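Local structure of transcriptional regulator, ROK family (Vibrio cholerae O1 biovar eltor, 1Z05) at residues A[109-114]-A[120-125]; A[310-315]-A[332-337]; A[43-48]-A[81-86]; A[265-270]-A[350-355]. The protein probably binds DNA to regulate the transcription of carbohydrate-metabolism genes, as a zinc-containing homologue of the Escherichia coli Mlc protein. All blocks are in the same frame, centred on the assembly; numbering follows the deposited sequence.

Interaction 1 (A[109-114]-A[120-125]). With SO4 (sulfate ion), chain C.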
# COMPACT_ATOMS: atom_id res chain seq x y z
N GLN A 109 4.80 -12.20 -28.74
CA GLN A 109 4.79 -13.24 -27.73
C GLN A 109 5.64 -12.82 -26.53
O GLN A 109 6.35 -11.82 -26.58
CB GLN A 109 5.36 -14.53 -28.33
CG GLN A 109 4.60 -15.05 -29.56
CD GLN A 109 5.32 -16.19 -30.24
OE1 GLN A 109 6.54 -16.28 -30.15
NE2 GLN A 109 4.58 -17.06 -30.91
N PHE A 110 5.56 -13.60 -25.46
CA PHE A 110 6.48 -13.48 -24.33
C PHE A 110 6.63 -14.85 -23.68
O PHE A 110 5.78 -15.73 -23.86
CB PHE A 110 5.98 -12.42 -23.32
CG PHE A 110 4.64 -12.74 -22.68
CD1 PHE A 110 4.57 -13.50 -21.52
CD2 PHE A 110 3.45 -12.25 -23.23
CE1 PHE A 110 3.34 -13.80 -20.91
CE2 PHE A 110 2.22 -12.51 -22.62
CZ PHE A 110 2.16 -13.29 -21.47
N LEU A 111 7.72 -15.03 -22.94
CA LEU A 111 7.92 -16.20 -22.10
C LEU A 111 7.48 -15.89 -20.69
O LEU A 111 7.74 -14.80 -20.17
CB LEU A 111 9.39 -16.61 -22.06
CG LEU A 111 10.08 -17.24 -23.27
CD1 LEU A 111 11.43 -17.79 -22.79
CD2 LEU A 111 9.24 -18.35 -23.87
N SER A 112 6.80 -16.85 -20.07
CA SER A 112 6.45 -16.75 -18.66
C SER A 112 6.96 -18.02 -18.02
O SER A 112 6.71 -19.12 -18.53
CB SER A 112 4.94 -16.59 -18.47
OG SER A 112 4.62 -16.37 -17.10
N MET A 113 7.71 -17.86 -16.93
CA MET A 113 8.32 -18.98 -16.24
C MET A 113 7.90 -19.03 -14.78
O MET A 113 7.62 -18.01 -14.16
CB MET A 113 9.85 -18.86 -16.32
CG MET A 113 10.38 -18.89 -17.74
SD MET A 113 12.14 -18.48 -17.83
CE MET A 113 12.87 -20.01 -17.30
N ARG A 114 7.85 -20.24 -14.24
CA ARG A 114 7.75 -20.41 -12.79
C ARG A 114 8.92 -21.25 -12.30
O ARG A 114 9.15 -22.36 -12.82
CB ARG A 114 6.43 -21.05 -12.38
CG ARG A 114 6.39 -21.38 -10.86
CD ARG A 114 5.09 -22.05 -10.42
NE ARG A 114 5.23 -22.55 -9.05
CZ ARG A 114 5.08 -21.80 -7.96
NH1 ARG A 114 4.75 -20.51 -8.08
NH2 ARG A 114 5.27 -22.33 -6.76
N LEU A 120 10.99 -26.31 -12.95
CA LEU A 120 10.93 -25.07 -13.71
C LEU A 120 9.90 -25.23 -14.81
O LEU A 120 9.95 -26.19 -15.59
CB LEU A 120 12.30 -24.74 -14.32
CG LEU A 120 12.34 -23.59 -15.35
CD1 LEU A 120 12.02 -22.24 -14.69
CD2 LEU A 120 13.69 -23.54 -16.07
N THR A 121 8.95 -24.30 -14.86
CA THR A 121 7.96 -24.27 -15.94
C THR A 121 8.28 -23.13 -16.90
O THR A 121 8.51 -22.00 -16.48
CB THR A 121 6.52 -24.16 -15.41
OG1 THR A 121 6.21 -25.34 -14.66
CG2 THR A 121 5.51 -24.04 -16.57
N ILE A 122 8.34 -23.45 -18.19
CA ILE A 122 8.54 -22.42 -19.21
C ILE A 122 7.35 -22.49 -20.14
O ILE A 122 7.03 -23.56 -20.66
CB ILE A 122 9.88 -22.60 -20.00
CG1 ILE A 122 11.08 -22.58 -19.03
CG2 ILE A 122 10.03 -21.49 -21.04
CD1 ILE A 122 12.42 -23.00 -19.66
N ALA A 123 6.66 -21.37 -20.30
CA ALA A 123 5.51 -21.32 -21.20
C ALA A 123 5.71 -20.18 -22.18
O ALA A 123 6.22 -19.12 -21.83
CB ALA A 123 4.22 -21.13 -20.42
N LEU A 124 5.31 -20.41 -23.43
CA LEU A 124 5.25 -19.36 -24.43
C LEU A 124 3.81 -18.87 -24.49
O LEU A 124 2.88 -19.67 -24.65
CB LEU A 124 5.72 -19.88 -25.79
CG LEU A 124 5.64 -18.96 -27.01
CD1 LEU A 124 6.66 -17.83 -26.93
CD2 LEU A 124 5.82 -19.77 -28.28
N HIS A 125 3.63 -17.55 -24.36
CA HIS A 125 2.31 -16.92 -24.41
C HIS A 125 2.22 -15.97 -25.60
O HIS A 125 3.23 -15.39 -26.01
CB HIS A 125 2.08 -16.04 -23.17
CG HIS A 125 1.81 -16.78 -21.90
ND1 HIS A 125 2.74 -17.56 -21.27
CD2 HIS A 125 0.72 -16.76 -21.09
CE1 HIS A 125 2.23 -18.05 -20.15
NE2 HIS A 125 1.00 -17.58 -20.02
S SO4 C . 5.21 -25.82 -5.73
O1 SO4 C . 4.21 -25.92 -6.78
O2 SO4 C . 4.63 -25.29 -4.51
O3 SO4 C . 5.73 -27.17 -5.51
O4 SO4 C . 6.28 -24.92 -6.15
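Phe110, Ser112 and Arg114 are joined to His125, Ala123 and Thr121 by six backbone hydrogen bonds, as the axes of the two antiparallel segments approach to 4.7 Å. The hairpin opens the first of two five-stranded mixed sheets of order 3-2-1-4-5 that mark the actin-like ATPase fold of the ROK family, and strand 168-176 flanks the other edge of 109-114. On the face packed against helix 407-418, Phe110 takes the crowded position between backbone N and carbonyl carbon (chi1 62°), which turns its ring so that one face meets His125 CB. The ring planes differ by little, but an offset leaves almost no overlap, so the closer contact is a CH-pi one: His125 CB lies 3.5 Å from the centroid of the Phe110 ring. Small Ser112 fits here too, its OG bonded to the carbonyl of Thr406. On the opposite face the contacts are mainly apolar, though Gln109 OE1, bonded to Asp167 N, lies against Leu124 CD1. Flexible Met113 bends at chi3 (78°), carrying CE to 3.5 Å from Leu120 CD1 and 3.6 Å from Ile122 CG1, while Leu111 CD2 meets Leu124 CD1 at 4.0 Å. Arg114, long enough to leave the sheet, has NH1 in a salt bridge with Asp217. Its NH2 donates in plane to O4 of a sulfate ion, probably from the crystallisation liquor, 2.8 Å away and nearly straight (165°).

Interaction 2 (A[310-315]-A[332-337])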
# COMPACT_ATOMS: atom_id res chain seq x y z
N SER A 310 -13.08 -42.29 11.09
CA SER A 310 -13.02 -41.59 9.82
C SER A 310 -12.86 -42.58 8.69
O SER A 310 -12.29 -43.66 8.88
CB SER A 310 -11.84 -40.61 9.78
OG SER A 310 -11.74 -39.95 8.53
N CYS A 311 -13.34 -42.20 7.51
CA CYS A 311 -13.12 -42.96 6.29
C CYS A 311 -11.66 -42.88 5.84
O CYS A 311 -11.23 -43.63 4.97
CB CYS A 311 -14.06 -42.46 5.18
SG CYS A 311 -13.74 -40.78 4.59
N LEU A 312 -10.90 -41.95 6.43
CA LEU A 312 -9.47 -41.80 6.16
C LEU A 312 -8.59 -42.69 7.03
O LEU A 312 -7.37 -42.73 6.84
CB LEU A 312 -9.05 -40.33 6.32
CG LEU A 312 -9.63 -39.27 5.37
CD1 LEU A 312 -9.43 -37.86 5.92
CD2 LEU A 312 -9.05 -39.39 3.96
N ALA A 313 -9.19 -43.40 7.99
CA ALA A 313 -8.45 -44.15 9.01
C ALA A 313 -7.69 -45.38 8.50
O ALA A 313 -6.91 -45.99 9.25
CB ALA A 313 -9.38 -44.55 10.16
N THR A 314 -7.92 -45.75 7.24
CA THR A 314 -7.22 -46.88 6.62
C THR A 314 -6.33 -46.43 5.47
O THR A 314 -5.60 -47.23 4.88
CB THR A 314 -8.20 -47.97 6.11
OG1 THR A 314 -9.23 -47.36 5.32
CG2 THR A 314 -8.82 -48.74 7.27
N VAL A 315 -6.40 -45.13 5.16
CA VAL A 315 -5.69 -44.54 4.03
C VAL A 315 -4.22 -44.27 4.37
O VAL A 315 -3.91 -43.69 5.42
CB VAL A 315 -6.39 -43.24 3.53
CG1 VAL A 315 -5.63 -42.61 2.37
CG2 VAL A 315 -7.83 -43.53 3.12
N PRO A 332 -17.33 -36.83 8.84
CA PRO A 332 -17.40 -35.92 9.99
C PRO A 332 -16.04 -35.37 10.44
O PRO A 332 -15.92 -34.17 10.70
CB PRO A 332 -18.02 -36.79 11.08
CG PRO A 332 -18.87 -37.76 10.32
CD PRO A 332 -18.07 -38.08 9.09
N LEU A 333 -15.03 -36.24 10.54
CA LEU A 333 -13.69 -35.80 10.93
C LEU A 333 -13.07 -34.78 9.95
O LEU A 333 -12.60 -33.73 10.37
CB LEU A 333 -12.75 -36.99 11.16
CG LEU A 333 -11.29 -36.65 11.54
CD1 LEU A 333 -11.26 -35.85 12.82
CD2 LEU A 333 -10.44 -37.90 11.68
N ALA A 334 -13.10 -35.10 8.66
CA ALA A 334 -12.56 -34.21 7.63
C ALA A 334 -13.33 -32.89 7.57
O ALA A 334 -12.74 -31.83 7.44
CB ALA A 334 -12.58 -34.91 6.27
N VAL A 335 -14.66 -32.97 7.67
CA VAL A 335 -15.49 -31.77 7.78
C VAL A 335 -15.02 -30.91 8.96
O VAL A 335 -14.78 -29.71 8.81
CB VAL A 335 -17.00 -32.12 7.91
CG1 VAL A 335 -17.83 -30.89 8.33
CG2 VAL A 335 -17.54 -32.72 6.61
N ASP A 336 -14.87 -31.53 10.13
CA ASP A 336 -14.44 -30.80 11.33
C ASP A 336 -13.05 -30.15 11.19
O ASP A 336 -12.82 -29.03 11.65
CB ASP A 336 -14.48 -31.72 12.55
CG ASP A 336 -14.49 -30.94 13.85
OD1 ASP A 336 -15.45 -30.16 14.09
OD2 ASP A 336 -13.53 -31.11 14.65
N VAL A 337 -12.13 -30.88 10.57
CA VAL A 337 -10.78 -30.36 10.28
C VAL A 337 -10.84 -29.14 9.34
O VAL A 337 -10.19 -28.13 9.59
CB VAL A 337 -9.87 -31.49 9.73
CG1 VAL A 337 -8.54 -30.93 9.20
CG2 VAL A 337 -9.60 -32.54 10.80
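Two trans torsions bring Ser310 and Leu333 together: chi1 is 178° in both, setting OG of the serine and CG of the leucine opposite their own backbone nitrogens. Leu333 then places its CD2 branch against the serine, 3.6 Å from Ser310 CB and 4.0 Å from Ser310 OG. The methyl thus meets chiefly the methylene of a small polar residue, whose hydroxyl is occupied elsewhere. Ser310 OG accepts a nearly straight bond from the backbone N of Leu312, 3.0 Å away (166°), and is also hydrogen-bonded to OD2 of Asp331. That same carboxylate takes the backbone N of Ala334 in the first turn of helix 332-356 and, through OD1, the backbone N of Cys311, so Asp331 sits at the N-cap position of the helix while its carboxylate also holds the loop. A second, looser touch follows from Leu312, which points at the helix and brings CD1 to 4.3 Å from Ala334 CB. Alanine suits this place because Ala326 and Ala327 of helix 320-328 press on it as well, and Leu312 in turn rests on Ala326 and Ile318. Leu333 is further enclosed by Arg303 and Ile304 of helix 293-305, which makes a branched apolar side chain fitting between loop and helix. The chain between helices 293-305 and 320-328 is folded here by two type I beta turns, Ser310 to Ala313 and Leu312 to Val315, and the bond from Leu312 N back to the serine hydroxyl is the signature of an ST turn.

Interaction 3 (A[43-48]-A[81-86])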
# COMPACT_ATOMS: atom_id res chain seq x y z
N ARG A 43 -0.82 4.66 -21.11
CA ARG A 43 -2.21 5.11 -20.98
C ARG A 43 -2.99 4.99 -22.30
O ARG A 43 -4.12 4.49 -22.32
CB ARG A 43 -2.27 6.55 -20.47
CG ARG A 43 -1.86 6.69 -19.01
CD ARG A 43 -1.97 8.13 -18.50
NE ARG A 43 -3.37 8.55 -18.35
CZ ARG A 43 -3.93 9.58 -18.97
NH1 ARG A 43 -3.22 10.35 -19.79
NH2 ARG A 43 -5.21 9.86 -18.75
N VAL A 44 -2.37 5.43 -23.39
CA VAL A 44 -2.99 5.35 -24.72
C VAL A 44 -3.15 3.90 -25.18
O VAL A 44 -4.21 3.52 -25.68
CB VAL A 44 -2.19 6.18 -25.76
CG1 VAL A 44 -2.64 5.85 -27.20
CG2 VAL A 44 -2.37 7.66 -25.49
N TYR A 45 -2.11 3.10 -24.99
CA TYR A 45 -2.16 1.68 -25.37
C TYR A 45 -3.24 0.90 -24.61
O TYR A 45 -3.94 0.05 -25.19
CB TYR A 45 -0.78 1.05 -25.14
CG TYR A 45 -0.72 -0.39 -25.51
CD1 TYR A 45 -0.42 -0.78 -26.83
CD2 TYR A 45 -0.97 -1.39 -24.56
CE1 TYR A 45 -0.37 -2.13 -27.18
CE2 TYR A 45 -0.93 -2.75 -24.92
CZ TYR A 45 -0.63 -3.10 -26.22
OH TYR A 45 -0.55 -4.43 -26.58
N LYS A 46 -3.37 1.18 -23.31
CA LYS A 46 -4.43 0.56 -22.49
C LYS A 46 -5.83 0.92 -23.00
O LYS A 46 -6.72 0.06 -23.05
CB LYS A 46 -4.27 0.93 -21.01
CG LYS A 46 -5.26 0.21 -20.09
CD LYS A 46 -5.13 0.68 -18.65
CE LYS A 46 -6.13 -0.01 -17.74
NZ LYS A 46 -5.86 0.36 -16.32
N LEU A 47 -6.04 2.19 -23.36
CA LEU A 47 -7.31 2.60 -23.96
C LEU A 47 -7.62 1.84 -25.25
O LEU A 47 -8.73 1.34 -25.44
CB LEU A 47 -7.33 4.12 -24.21
CG LEU A 47 -7.62 5.00 -23.00
CD1 LEU A 47 -7.40 6.48 -23.35
CD2 LEU A 47 -9.03 4.78 -22.45
N ILE A 48 -6.63 1.74 -26.13
CA ILE A 48 -6.76 1.01 -27.39
C ILE A 48 -7.04 -0.49 -27.16
O ILE A 48 -7.91 -1.09 -27.81
CB ILE A 48 -5.51 1.19 -28.28
CG1 ILE A 48 -5.35 2.66 -28.66
CG2 ILE A 48 -5.61 0.36 -29.55
CD1 ILE A 48 -4.00 3.02 -29.23
N HIS A 81 4.55 -1.54 -34.86
CA HIS A 81 3.56 -2.61 -35.12
C HIS A 81 2.90 -3.16 -33.85
O HIS A 81 2.55 -4.34 -33.79
CB HIS A 81 4.17 -3.73 -35.97
CG HIS A 81 4.83 -3.24 -37.22
ND1 HIS A 81 6.19 -3.30 -37.41
CD2 HIS A 81 4.32 -2.65 -38.32
CE1 HIS A 81 6.49 -2.79 -38.59
NE2 HIS A 81 5.37 -2.38 -39.16
N LEU A 82 2.74 -2.30 -32.85
CA LEU A 82 2.05 -2.68 -31.61
C LEU A 82 0.55 -2.41 -31.71
O LEU A 82 -0.26 -3.06 -31.04
CB LEU A 82 2.65 -1.94 -30.42
CG LEU A 82 4.00 -2.53 -30.00
CD1 LEU A 82 4.82 -1.56 -29.16
CD2 LEU A 82 3.77 -3.87 -29.27
N ILE A 83 0.20 -1.44 -32.55
CA ILE A 83 -1.20 -1.12 -32.83
C ILE A 83 -1.38 -0.99 -34.33
O ILE A 83 -0.39 -0.86 -35.06
CB ILE A 83 -1.71 0.17 -32.10
CG1 ILE A 83 -1.02 1.44 -32.63
CG2 ILE A 83 -1.59 -0.01 -30.57
CD1 ILE A 83 -1.49 2.74 -31.95
N HIS A 84 -2.62 -1.04 -34.77
CA HIS A 84 -2.91 -0.89 -36.19
C HIS A 84 -4.27 -0.26 -36.41
O HIS A 84 -5.13 -0.29 -35.53
CB HIS A 84 -2.80 -2.23 -36.92
CG HIS A 84 -3.91 -3.18 -36.62
ND1 HIS A 84 -4.97 -3.39 -37.48
CD2 HIS A 84 -4.14 -3.99 -35.55
CE1 HIS A 84 -5.79 -4.28 -36.96
NE2 HIS A 84 -5.31 -4.67 -35.79
N GLU A 85 -4.44 0.31 -37.59
CA GLU A 85 -5.71 0.90 -38.04
C GLU A 85 -5.86 0.64 -39.54
O GLU A 85 -4.89 0.27 -40.21
CB GLU A 85 -5.70 2.41 -37.78
CG GLU A 85 -4.56 3.15 -38.49
CD GLU A 85 -4.60 4.66 -38.32
OE1 GLU A 85 -5.68 5.21 -37.99
OE2 GLU A 85 -3.54 5.30 -38.53
N THR A 86 -7.07 0.82 -40.07
CA THR A 86 -7.24 0.99 -41.51
C THR A 86 -7.46 2.49 -41.72
O THR A 86 -8.49 3.04 -41.30
CB THR A 86 -8.43 0.18 -42.09
OG1 THR A 86 -8.27 -1.21 -41.78
CG2 THR A 86 -8.51 0.33 -43.63
O HOH W 1 0.28 -4.96 -29.17
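From CB, Tyr45 extends away from its own backbone nitrogen (chi1 -179°), which carries the ring off helix 35-51 toward Leu82 and Ile83. Its CD1 is approached obliquely by the CG2 methyl of Ile83, at 4.0 Å. Next along the rim, CE1 comes to 4.0 Å from the carbonyl O of Leu82, which lies near the ring plane at the edge, and brushes Leu82 CB. At the tip, OH donates to a water 2.8 Å away, and the water passes a hydrogen on to Leu82 O at 2.7 Å. A tyrosine suits this buried site beside a water, since its ring packs on aliphatic groups while its hydroxyl supplies a polar link to the backbone. Three helices, 35-51, 56-63 and 67-79, followed by the two-stranded antiparallel sheet of 83-86 and 99-103, are consistent with a winged helix-turn-helix, with 56-63 and 67-79 as the helix-turn-helix pair, probably the DNA-binding part of this regulator; the contact joins the first helix to the start of the wing. His81, with positive phi, closes helix 67-79 in a Schellman motif just before the strand. One turn along the first helix from Tyr45, Ile48 points at the strand and meets Ile83 nearly at a right angle, CD1 of Ile48 lying 3.7 Å from CD1 of Ile83. Ile83 itself is branched enough to serve several neighbours: its CG2 touches both Tyr45 and Ile48, while Leu77, Ile78 and Leu101 pack on the side chain from helix 67-79 and strand 99-103.

Interaction 4 (A[265-270]-A[350-355]). With ZN (zinc ion), chain B.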
# COMPACT_ATOMS: atom_id res chain seq x y z
N GLY A 265 1.83 -8.57 3.04
CA GLY A 265 0.68 -9.44 3.13
C GLY A 265 0.96 -10.84 3.65
O GLY A 265 0.06 -11.68 3.67
N GLU A 266 2.20 -11.10 4.05
CA GLU A 266 2.53 -12.42 4.61
C GLU A 266 1.80 -12.65 5.94
O GLU A 266 1.92 -11.86 6.87
CB GLU A 266 4.04 -12.59 4.77
CG GLU A 266 4.77 -12.88 3.47
CD GLU A 266 4.16 -14.06 2.71
OE1 GLU A 266 4.10 -15.18 3.27
OE2 GLU A 266 3.74 -13.87 1.55
N LEU A 267 1.05 -13.75 5.99
CA LEU A 267 0.15 -14.06 7.11
C LEU A 267 0.64 -15.13 8.08
O LEU A 267 0.11 -15.25 9.19
CB LEU A 267 -1.23 -14.51 6.58
CG LEU A 267 -1.94 -13.58 5.61
CD1 LEU A 267 -3.18 -14.25 5.09
CD2 LEU A 267 -2.29 -12.28 6.31
N GLY A 268 1.64 -15.91 7.67
CA GLY A 268 1.98 -17.14 8.38
C GLY A 268 2.49 -17.00 9.80
O GLY A 268 2.40 -17.95 10.59
N HIS A 269 3.03 -15.84 10.14
CA HIS A 269 3.58 -15.63 11.48
C HIS A 269 2.79 -14.67 12.35
O HIS A 269 3.27 -14.21 13.39
CB HIS A 269 5.07 -15.32 11.42
CG HIS A 269 5.84 -16.37 10.69
ND1 HIS A 269 6.23 -17.55 11.29
CD2 HIS A 269 6.23 -16.46 9.40
CE1 HIS A 269 6.87 -18.30 10.40
NE2 HIS A 269 6.88 -17.66 9.25
N ILE A 270 1.56 -14.37 11.93
CA ILE A 270 0.59 -13.72 12.80
C ILE A 270 0.19 -14.72 13.88
O ILE A 270 -0.21 -15.85 13.58
CB ILE A 270 -0.66 -13.22 12.01
CG1 ILE A 270 -0.25 -12.16 10.97
CG2 ILE A 270 -1.74 -12.68 12.98
CD1 ILE A 270 -1.33 -11.85 9.92
N ALA A 350 -10.07 -11.53 8.71
CA ALA A 350 -10.70 -10.41 9.43
C ALA A 350 -9.71 -9.30 9.75
O ALA A 350 -10.05 -8.12 9.72
CB ALA A 350 -11.38 -10.89 10.70
N ILE A 351 -8.48 -9.69 10.10
CA ILE A 351 -7.39 -8.73 10.31
C ILE A 351 -7.12 -7.89 9.06
O ILE A 351 -7.02 -6.66 9.14
CB ILE A 351 -6.11 -9.46 10.79
CG1 ILE A 351 -6.31 -9.92 12.24
CG2 ILE A 351 -4.89 -8.55 10.69
CD1 ILE A 351 -5.30 -10.96 12.72
N VAL A 352 -7.02 -8.56 7.92
CA VAL A 352 -6.74 -7.91 6.64
C VAL A 352 -7.89 -6.98 6.22
O VAL A 352 -7.65 -5.86 5.70
CB VAL A 352 -6.42 -8.98 5.57
CG1 VAL A 352 -6.36 -8.40 4.18
CG2 VAL A 352 -5.07 -9.65 5.91
N ILE A 353 -9.12 -7.42 6.47
CA ILE A 353 -10.32 -6.60 6.22
C ILE A 353 -10.27 -5.31 7.05
O ILE A 353 -10.46 -4.22 6.51
CB ILE A 353 -11.62 -7.39 6.53
CG1 ILE A 353 -11.82 -8.47 5.45
CG2 ILE A 353 -12.84 -6.46 6.61
CD1 ILE A 353 -12.81 -9.55 5.83
N ASN A 354 -10.03 -5.45 8.35
CA ASN A 354 -9.86 -4.30 9.26
C ASN A 354 -8.84 -3.27 8.78
O ASN A 354 -9.07 -2.07 8.86
CB ASN A 354 -9.47 -4.79 10.65
CG ASN A 354 -10.66 -5.15 11.51
OD1 ASN A 354 -11.50 -4.30 11.79
ND2 ASN A 354 -10.73 -6.39 11.95
N LEU A 355 -7.70 -3.76 8.32
CA LEU A 355 -6.61 -2.89 7.90
C LEU A 355 -6.78 -2.30 6.51
O LEU A 355 -6.32 -1.19 6.26
CB LEU A 355 -5.29 -3.65 7.94
CG LEU A 355 -4.83 -4.02 9.35
CD1 LEU A 355 -3.78 -5.06 9.20
CD2 LEU A 355 -4.28 -2.81 10.10
ZN ZN B . 6.13 -18.34 13.27
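ND1 of His269 binds a zinc ion at 2.1 Å, while Leu267 and Ile270, at the two ends of the same turn, face Val352 and Ile351 of helix 332-356. The zinc is completed by Cys279, Cys281 and Cys286, a histidine with three thiolates that suits a probably structural zinc. The ring of His269 also meets that of His280. Residues 267 to 270 form a type I beta turn, with Ile270 N bonded to Leu267 O at 3.2 Å; His269 of this turn and the three cysteines form the zinc site, as in the Mlc-like ROK repressors. Across to the helix the contact is wholly aliphatic. Leu267 crosses Val352 at about a right angle, with Leu267 CD2 3.8 Å from Val352 CG2; Ile240 and Leu287 also pack on this leucine, and Val238 on the valine. Ile270 and Ile351 run antiparallel alongside each other; Ile270 has two conformers, so the 4.0 Å from its CG2 to Ile351 CD1 is less certain. The second subunit continues this packing, for Ile351 touches Ile351 of that subunit and His269 touches its Asn354.

Along the chain interaction 3 comes first, then interaction 1, and interaction 2 is nested inside the loop that interaction 4 closes. Interactions 2 and 4 share helix 332-356: the first holds its beginning and the second its far end, with centres 29 Å apart. Interaction 4 carries a zinc ligand and reaches the second subunit, whereas the other three touch no other chain of the assembly. Interaction 1 comes nearest, at about 8 Å, to interaction 3, the probable DNA-binding part, and lies about 12 Å from interaction 4, both between nearest atoms. Interactions 2 and 3 are the most widely separated, centres 56 Å apart on opposite sides of the chain's centre.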